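Local coordinates for protein aerobactin synthase IucC (Klebsiella pneumoniae, PDB 6CN7) that probably catalyses the ATP-dependent attachment of the second N-acetyl-N-hydroxylysine to the citryl intermediate, the step that yields the siderophore aerobactin, at residues A309-L314 with C415-A420; L473-L478 with F530-L535. The protein carries 5 engineered substitutions. One frame throughout, in Å; residues are numbered along the deposited sequence.

Contact 1 of 2, residues A309-L314 with C415-A420; sequences ATDATL and CRYGVA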
ATOM      1  N   ALA A 309      17.145   3.821 -41.544  1.00 65.90           N
ATOM      2  CA  ALA A 309      16.684   4.460 -42.773  1.00 66.74           C
ATOM      3  C   ALA A 309      17.772   4.471 -43.840  1.00 70.85           C
ATOM      4  O   ALA A 309      17.481   4.301 -45.030  1.00 72.74           O
ATOM      5  CB  ALA A 309      16.216   5.886 -42.477  1.00 64.21           C
ATOM      6  N   THR A 310      19.027   4.665 -43.433  1.00 71.48           N
ATOM      7  CA  THR A 310      20.129   4.767 -44.383  1.00 76.83           C
ATOM      8  C   THR A 310      20.615   3.391 -44.822  1.00 75.62           C
ATOM      9  O   THR A 310      20.723   3.115 -46.023  1.00 80.48           O
ATOM     10  CB  THR A 310      21.279   5.562 -43.757  1.00 82.06           C
ATOM     11  OG1 THR A 310      20.845   6.901 -43.490  1.00 84.95           O
ATOM     12  CG2 THR A 310      22.495   5.599 -44.680  1.00 85.06           C
ATOM     13  N   ASP A 311      20.914   2.520 -43.862  1.00 68.69           N
ATOM     14  CA  ASP A 311      21.492   1.221 -44.172  1.00 60.79           C
ATOM     15  C   ASP A 311      20.555   0.409 -45.059  1.00 53.79           C
ATOM     16  O   ASP A 311      19.393   0.181 -44.711  1.00 52.27           O
ATOM     17  CB  ASP A 311      21.781   0.471 -42.877  1.00 63.73           C
ATOM     18  CG  ASP A 311      22.527  -0.821 -43.113  1.00 64.08           C
ATOM     19  OD1 ASP A 311      21.866  -1.848 -43.368  1.00 65.84           O
ATOM     20  OD2 ASP A 311      23.774  -0.810 -43.055  1.00 65.02           O
ATOM     21  N   ALA A 312      21.072  -0.042 -46.205  1.00 56.76           N
ATOM     22  CA  ALA A 312      20.236  -0.760 -47.164  1.00 58.63           C
ATOM     23  C   ALA A 312      19.790  -2.110 -46.617  1.00 55.76           C
ATOM     24  O   ALA A 312      18.636  -2.510 -46.808  1.00 59.04           O
ATOM     25  CB  ALA A 312      20.986  -0.940 -48.483  1.00 60.15           C
ATOM     26  N   THR A 313      20.688  -2.830 -45.944  1.00 51.72           N
ATOM     27  CA  THR A 313      20.321  -4.123 -45.374  1.00 48.30           C
ATOM     28  C   THR A 313      19.185  -3.977 -44.370  1.00 51.51           C
ATOM     29  O   THR A 313      18.265  -4.803 -44.336  1.00 56.36           O
ATOM     30  CB  THR A 313      21.541  -4.769 -44.716  1.00 48.26           C
ATOM     31  OG1 THR A 313      22.572  -4.945 -45.693  1.00 55.80           O
ATOM     32  CG2 THR A 313      21.187  -6.124 -44.113  1.00 45.44           C
ATOM     33  N   LEU A 314      19.233  -2.934 -43.538  1.00 51.36           N
ATOM     34  CA  LEU A 314      18.170  -2.701 -42.569  1.00 51.45           C
ATOM     35  C   LEU A 314      16.931  -2.107 -43.225  1.00 53.44           C
ATOM     36  O   LEU A 314      15.808  -2.399 -42.799  1.00 51.88           O
ATOM     37  CB  LEU A 314      18.676  -1.783 -41.455  1.00 49.92           C
ATOM     38  CG  LEU A 314      19.890  -2.334 -40.703  1.00 53.97           C
ATOM     39  CD1 LEU A 314      20.519  -1.274 -39.822  1.00 51.80           C
ATOM     40  CD2 LEU A 314      19.501  -3.551 -39.873  1.00 53.84           C
ATOM     41  N   CYS A 415      27.214  -6.464 -36.197  1.00 50.58           N
ATOM     42  CA  CYS A 415      28.489  -6.678 -36.876  1.00 48.35           C
ATOM     43  C   CYS A 415      28.974  -5.431 -37.600  1.00 47.71           C
ATOM     44  O   CYS A 415      30.188  -5.230 -37.728  1.00 49.69           O
ATOM     45  CB  CYS A 415      28.367  -7.841 -37.855  1.00 47.58           C
ATOM     46  SG  CYS A 415      27.956  -9.401 -37.059  1.00 50.19           S
ATOM     47  N   ARG A 416      28.060  -4.590 -38.082  1.00 49.44           N
ATOM     48  CA  ARG A 416      28.445  -3.397 -38.828  1.00 53.82           C
ATOM     49  C   ARG A 416      28.658  -2.191 -37.923  1.00 53.97           C
ATOM     50  O   ARG A 416      29.613  -1.433 -38.121  1.00 55.07           O
ATOM     51  CB  ARG A 416      27.383  -3.074 -39.879  1.00 56.78           C
ATOM     52  CG  ARG A 416      27.576  -1.736 -40.611  1.00 66.37           C
ATOM     53  CD  ARG A 416      27.948  -1.951 -42.059  1.00 69.34           C
ATOM     54  NE  ARG A 416      28.015  -0.700 -42.815  1.00 80.60           N
ATOM     55  CZ  ARG A 416      27.127  -0.307 -43.722  1.00 84.73           C
ATOM     56  NH1 ARG A 416      26.076  -1.061 -44.023  1.00 82.11           N
ATOM     57  NH2 ARG A 416      27.294   0.852 -44.348  1.00 86.36           N
ATOM     58  N   TYR A 417      27.790  -1.999 -36.932  1.00 54.90           N
ATOM     59  CA  TYR A 417      27.818  -0.807 -36.098  1.00 58.23           C
ATOM     60  C   TYR A 417      28.249  -1.087 -34.664  1.00 61.49           C
ATOM     61  O   TYR A 417      28.300  -0.156 -33.856  1.00 62.45           O
ATOM     62  CB  TYR A 417      26.437  -0.143 -36.101  1.00 56.78           C
ATOM     63  CG  TYR A 417      25.947   0.218 -37.485  1.00 56.77           C
ATOM     64  CD1 TYR A 417      26.458   1.320 -38.153  1.00 59.36           C
ATOM     65  CD2 TYR A 417      24.978  -0.544 -38.122  1.00 57.89           C
ATOM     66  CE1 TYR A 417      26.021   1.655 -39.420  1.00 58.14           C
ATOM     67  CE2 TYR A 417      24.529  -0.215 -39.386  1.00 59.03           C
ATOM     68  CZ  TYR A 417      25.056   0.885 -40.029  1.00 59.20           C
ATOM     69  OH  TYR A 417      24.618   1.216 -41.289  1.00 62.35           O
ATOM     70  N   GLY A 418      28.560  -2.335 -34.325  1.00 59.22           N
ATOM     71  CA  GLY A 418      28.988  -2.650 -32.972  1.00 56.38           C
ATOM     72  C   GLY A 418      27.950  -2.341 -31.917  1.00 54.50           C
ATOM     73  O   GLY A 418      28.308  -2.012 -30.781  1.00 53.50           O
ATOM     74  N   VAL A 419      26.668  -2.441 -32.261  1.00 54.06           N
ATOM     75  CA  VAL A 419      25.569  -2.092 -31.368  1.00 54.28           C
ATOM     76  C   VAL A 419      24.771  -3.352 -31.073  1.00 52.18           C
ATOM     77  O   VAL A 419      24.416  -4.095 -31.994  1.00 55.82           O
ATOM     78  CB  VAL A 419      24.662  -1.009 -31.986  1.00 57.66           C
ATOM     79  CG1 VAL A 419      23.469  -0.722 -31.081  1.00 59.77           C
ATOM     80  CG2 VAL A 419      25.452   0.265 -32.248  1.00 57.03           C
ATOM     81  N   ALA A 420      24.483  -3.587 -29.794  1.00 52.55           N
ATOM     82  CA  ALA A 420      23.700  -4.737 -29.363  1.00 51.40           C
ATOM     83  C   ALA A 420      22.389  -4.273 -28.746  1.00 51.91           C
ATOM     84  O   ALA A 420      22.354  -3.284 -28.009  1.00 54.88           O
ATOM     85  CB  ALA A 420      24.475  -5.588 -28.353  1.00 52.29           C
TER

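Contact 2 of 2, residues L473-L478 with F530-L535; sequences LSADYL and FALFSL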
ATOM      1  N   LEU A 473      31.736  -3.098 -24.171  1.00 66.93           N
ATOM      2  CA  LEU A 473      32.257  -4.390 -23.757  1.00 61.85           C
ATOM      3  C   LEU A 473      32.891  -5.081 -24.957  1.00 61.14           C
ATOM      4  O   LEU A 473      32.747  -4.644 -26.100  1.00 60.08           O
ATOM      5  CB  LEU A 473      31.145  -5.249 -23.148  1.00 57.60           C
ATOM      6  CG  LEU A 473      30.472  -4.613 -21.927  1.00 61.36           C
ATOM      7  CD1 LEU A 473      29.217  -5.368 -21.534  1.00 60.63           C
ATOM      8  CD2 LEU A 473      31.444  -4.543 -20.756  1.00 63.58           C
ATOM      9  N   SER A 474      33.610  -6.167 -24.684  1.00 61.20           N
ATOM     10  CA  SER A 474      34.269  -6.911 -25.744  1.00 65.26           C
ATOM     11  C   SER A 474      33.246  -7.716 -26.542  1.00 60.08           C
ATOM     12  O   SER A 474      32.096  -7.897 -26.131  1.00 57.84           O
ATOM     13  CB  SER A 474      35.345  -7.829 -25.169  1.00 71.81           C
ATOM     14  OG  SER A 474      34.783  -8.831 -24.341  1.00 78.01           O
ATOM     15  N   ALA A 475      33.682  -8.199 -27.707  1.00 59.89           N
ATOM     16  CA  ALA A 475      32.779  -8.900 -28.614  1.00 57.68           C
ATOM     17  C   ALA A 475      32.091 -10.072 -27.922  1.00 58.89           C
ATOM     18  O   ALA A 475      30.870 -10.235 -28.019  1.00 59.65           O
ATOM     19  CB  ALA A 475      33.548  -9.381 -29.844  1.00 58.71           C
ATOM     20  N   ASP A 476      32.864 -10.900 -27.214  1.00 59.93           N
ATOM     21  CA  ASP A 476      32.291 -12.077 -26.565  1.00 59.84           C
ATOM     22  C   ASP A 476      31.200 -11.701 -25.570  1.00 61.92           C
ATOM     23  O   ASP A 476      30.292 -12.500 -25.318  1.00 66.65           O
ATOM     24  CB  ASP A 476      33.388 -12.884 -25.870  1.00 63.84           C
ATOM     25  CG  ASP A 476      34.194 -13.726 -26.841  1.00 70.49           C
ATOM     26  OD1 ASP A 476      34.101 -13.482 -28.064  1.00 71.22           O
ATOM     27  OD2 ASP A 476      34.915 -14.640 -26.385  1.00 72.88           O
ATOM     28  N   TYR A 477      31.271 -10.501 -24.988  1.00 62.62           N
ATOM     29  CA  TYR A 477      30.182 -10.032 -24.135  1.00 60.48           C
ATOM     30  C   TYR A 477      28.899  -9.839 -24.936  1.00 58.54           C
ATOM     31  O   TYR A 477      27.801 -10.130 -24.446  1.00 57.51           O
ATOM     32  CB  TYR A 477      30.565  -8.715 -23.453  1.00 62.02           C
ATOM     33  CG  TYR A 477      31.122  -8.832 -22.051  1.00 64.91           C
ATOM     34  CD1 TYR A 477      30.348  -9.328 -21.009  1.00 65.23           C
ATOM     35  CD2 TYR A 477      32.414  -8.406 -21.761  1.00 66.74           C
ATOM     36  CE1 TYR A 477      30.856  -9.421 -19.722  1.00 66.15           C
ATOM     37  CE2 TYR A 477      32.925  -8.488 -20.479  1.00 69.81           C
ATOM     38  CZ  TYR A 477      32.143  -8.999 -19.464  1.00 69.79           C
ATOM     39  OH  TYR A 477      32.655  -9.084 -18.189  1.00 73.83           O
ATOM     40  N   LEU A 478      29.017  -9.349 -26.173  1.00 58.97           N
ATOM     41  CA  LEU A 478      27.844  -8.907 -26.918  1.00 61.58           C
ATOM     42  C   LEU A 478      27.145 -10.044 -27.648  1.00 63.31           C
ATOM     43  O   LEU A 478      25.941  -9.952 -27.906  1.00 68.53           O
ATOM     44  CB  LEU A 478      28.243  -7.819 -27.916  1.00 64.82           C
ATOM     45  CG  LEU A 478      28.775  -6.521 -27.300  1.00 70.65           C
ATOM     46  CD1 LEU A 478      29.187  -5.553 -28.393  1.00 73.02           C
ATOM     47  CD2 LEU A 478      27.739  -5.881 -26.383  1.00 70.94           C
ATOM     48  N   PHE A 530      32.483 -10.741 -39.001  1.00 55.55           N
ATOM     49  CA  PHE A 530      31.747 -11.967 -38.706  1.00 57.01           C
ATOM     50  C   PHE A 530      32.591 -12.932 -37.882  1.00 58.43           C
ATOM     51  O   PHE A 530      32.069 -13.622 -36.999  1.00 58.78           O
ATOM     52  CB  PHE A 530      31.283 -12.623 -40.007  1.00 55.31           C
ATOM     53  CG  PHE A 530      30.287 -11.802 -40.780  1.00 56.28           C
ATOM     54  CD1 PHE A 530      29.326 -11.052 -40.122  1.00 55.43           C
ATOM     55  CD2 PHE A 530      30.312 -11.778 -42.164  1.00 56.69           C
ATOM     56  CE1 PHE A 530      28.409 -10.296 -40.826  1.00 53.19           C
ATOM     57  CE2 PHE A 530      29.396 -11.021 -42.876  1.00 57.75           C
ATOM     58  CZ  PHE A 530      28.444 -10.280 -42.203  1.00 54.42           C
ATOM     59  N   ALA A 531      33.896 -12.998 -38.153  1.00 57.41           N
ATOM     60  CA  ALA A 531      34.782 -13.779 -37.296  1.00 57.22           C
ATOM     61  C   ALA A 531      34.779 -13.228 -35.876  1.00 59.98           C
ATOM     62  O   ALA A 531      34.864 -13.986 -34.903  1.00 61.91           O
ATOM     63  CB  ALA A 531      36.199 -13.785 -37.866  1.00 51.18           C
ATOM     64  N   LEU A 532      34.677 -11.906 -35.742  1.00 58.15           N
ATOM     65  CA  LEU A 532      34.664 -11.282 -34.423  1.00 57.93           C
ATOM     66  C   LEU A 532      33.362 -11.558 -33.684  1.00 54.83           C
ATOM     67  O   LEU A 532      33.354 -11.601 -32.448  1.00 51.97           O
ATOM     68  CB  LEU A 532      34.892  -9.778 -34.570  1.00 64.59           C
ATOM     69  CG  LEU A 532      35.036  -8.958 -33.288  1.00 68.65           C
ATOM     70  CD1 LEU A 532      36.290  -9.353 -32.525  1.00 70.20           C
ATOM     71  CD2 LEU A 532      35.055  -7.477 -33.623  1.00 71.25           C
ATOM     72  N   PHE A 533      32.260 -11.742 -34.413  1.00 55.30           N
ATOM     73  CA  PHE A 533      30.970 -12.046 -33.800  1.00 57.08           C
ATOM     74  C   PHE A 533      30.411 -13.359 -34.335  1.00 60.47           C
ATOM     75  O   PHE A 533      29.320 -13.378 -34.915  1.00 64.01           O
ATOM     76  CB  PHE A 533      29.961 -10.925 -34.071  1.00 57.09           C
ATOM     77  CG  PHE A 533      30.342  -9.599 -33.485  1.00 56.71           C
ATOM     78  CD1 PHE A 533      30.343  -9.404 -32.114  1.00 61.11           C
ATOM     79  CD2 PHE A 533      30.669  -8.535 -34.309  1.00 56.21           C
ATOM     80  CE1 PHE A 533      30.684  -8.178 -31.574  1.00 60.63           C
ATOM     81  CE2 PHE A 533      31.009  -7.307 -33.777  1.00 59.14           C
ATOM     82  CZ  PHE A 533      31.017  -7.126 -32.408  1.00 57.90           C
ATOM     83  N   SER A 534      31.134 -14.460 -34.145  1.00 59.53           N
ATOM     84  CA  SER A 534      30.762 -15.720 -34.775  1.00 57.31           C
ATOM     85  C   SER A 534      29.640 -16.402 -34.005  1.00 54.29           C
ATOM     86  O   SER A 534      29.719 -16.566 -32.782  1.00 55.99           O
ATOM     87  CB  SER A 534      31.969 -16.649 -34.868  1.00 57.79           C
ATOM     88  OG  SER A 534      31.571 -17.947 -35.276  1.00 57.20           O
ATOM     89  N   LEU A 535      28.596 -16.803 -34.728  1.00 49.45           N
ATOM     90  CA  LEU A 535      27.491 -17.565 -34.166  1.00 42.28           C
ATOM     91  C   LEU A 535      27.623 -19.058 -34.434  1.00 43.50           C
ATOM     92  O   LEU A 535      26.687 -19.811 -34.149  1.00 48.74           O
ATOM     93  CB  LEU A 535      26.161 -17.059 -34.729  1.00 42.21           C
ATOM     94  CG  LEU A 535      25.821 -15.596 -34.444  1.00 45.79           C
ATOM     95  CD1 LEU A 535      24.623 -15.166 -35.277  1.00 46.84           C
ATOM     96  CD2 LEU A 535      25.547 -15.390 -32.961  1.00 47.19           C
TER

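Contact 1 of 2, residues A309-L314 with C415-A420
D311 forms a buried salt bridge and hydrogen-bond contact with R416 and Y417, joining a helix N-cap to the C-terminal end of another helix. D311 is the N-cap of helix 312-317, in the break after helix 291-310. R416 and Y417 are the last two residues of helix 395-417, which G418 ends with positive phi. The two carboxylate oxygens of D311 have separate tasks. D311 OD1 accepts from L314 N at 2.9 Å through its anti lone pair, which is the capping bond. OD2 faces the other helix. D311 OD2 lies 2.5 Å from R416 NH1 in the salt bridge, and the carboxylate and guanidinium planes are 51° apart. Y417 OH donates to D311 OD2 at 2.8 Å, tilted 26° out of the carboxylate plane on the anti side. H412 NE2, one helical turn earlier, also bonds to OD2. These bonds would probably favour a charged carboxylate. The D311 side chain reaches across because CG is anti to the backbone N (chi1 -173°). R416 bends at chi2, placing its guanidinium over the hydroxyl, with Y417 OH 3.8 Å above the guanidinium plane. Beside this polar cluster, L314 CD1 approaches Y417 CE2 at 4.2 Å.

Contact 2 of 2, residues L473-L478 with F530-L535
This is an apolar helix-end contact in the FhuF-like region, where the first turn of helix 475-499 meets the C-terminal end of helix 527-532. The backbones come closest at A475 and F533, whose CA atoms are 6.3 Å apart. A475 is the first residue of its helix, and its methyl group touches two side chains of the other segment. A475 CB lies 3.6 Å from F533 CE1 and meets the ring obliquely. L532 CG is 3.8 Å from A475 CB. L532 has CG anti to its backbone N (chi1 -175°), which also brings L532 CD1 to 3.8 Å from A475 CB. The carbonyl oxygen L532 O sits 3.4 Å from A475 CB. One turn on, L478 CD1 reaches F533 CE1 at a looser 4.4 Å. No hydrogen bond crosses between the segments. F533 has left helical backbone angles, and its side chain also packs on L414 of helix 395-417 and on V452 of strand 449-452. F533 O accepts a hydrogen bond from Y411 OH. The small side chain of A475 is consistent with the close backbone approach. Two helix ends thus pack through apolar side chains against a small beta sheet, as in a mixed alpha/beta core.

The centres of the two contacts are about 15 Å apart. Both segments of contact 1 precede those of contact 2 along the chain. Helix 395-417 and strand 419-421 link them. C415 SG packs on F530 CD1 at 3.7 Å, and C415 CA lies 3.8 Å from F533 CD2. A420 CB meets L478 CD2 at 3.8 Å. Strands 419-421 and 472-473 are the outer strands of a three-stranded sheet, with 449-452 between them. Contact 1 joins the IucA/IucC family region to the FhuF-like region, while contact 2 lies wholly within the latter. The end of helix 395-417 meets the 309-314 segment and helix 527-532, and the strand after it meets helix 475-499.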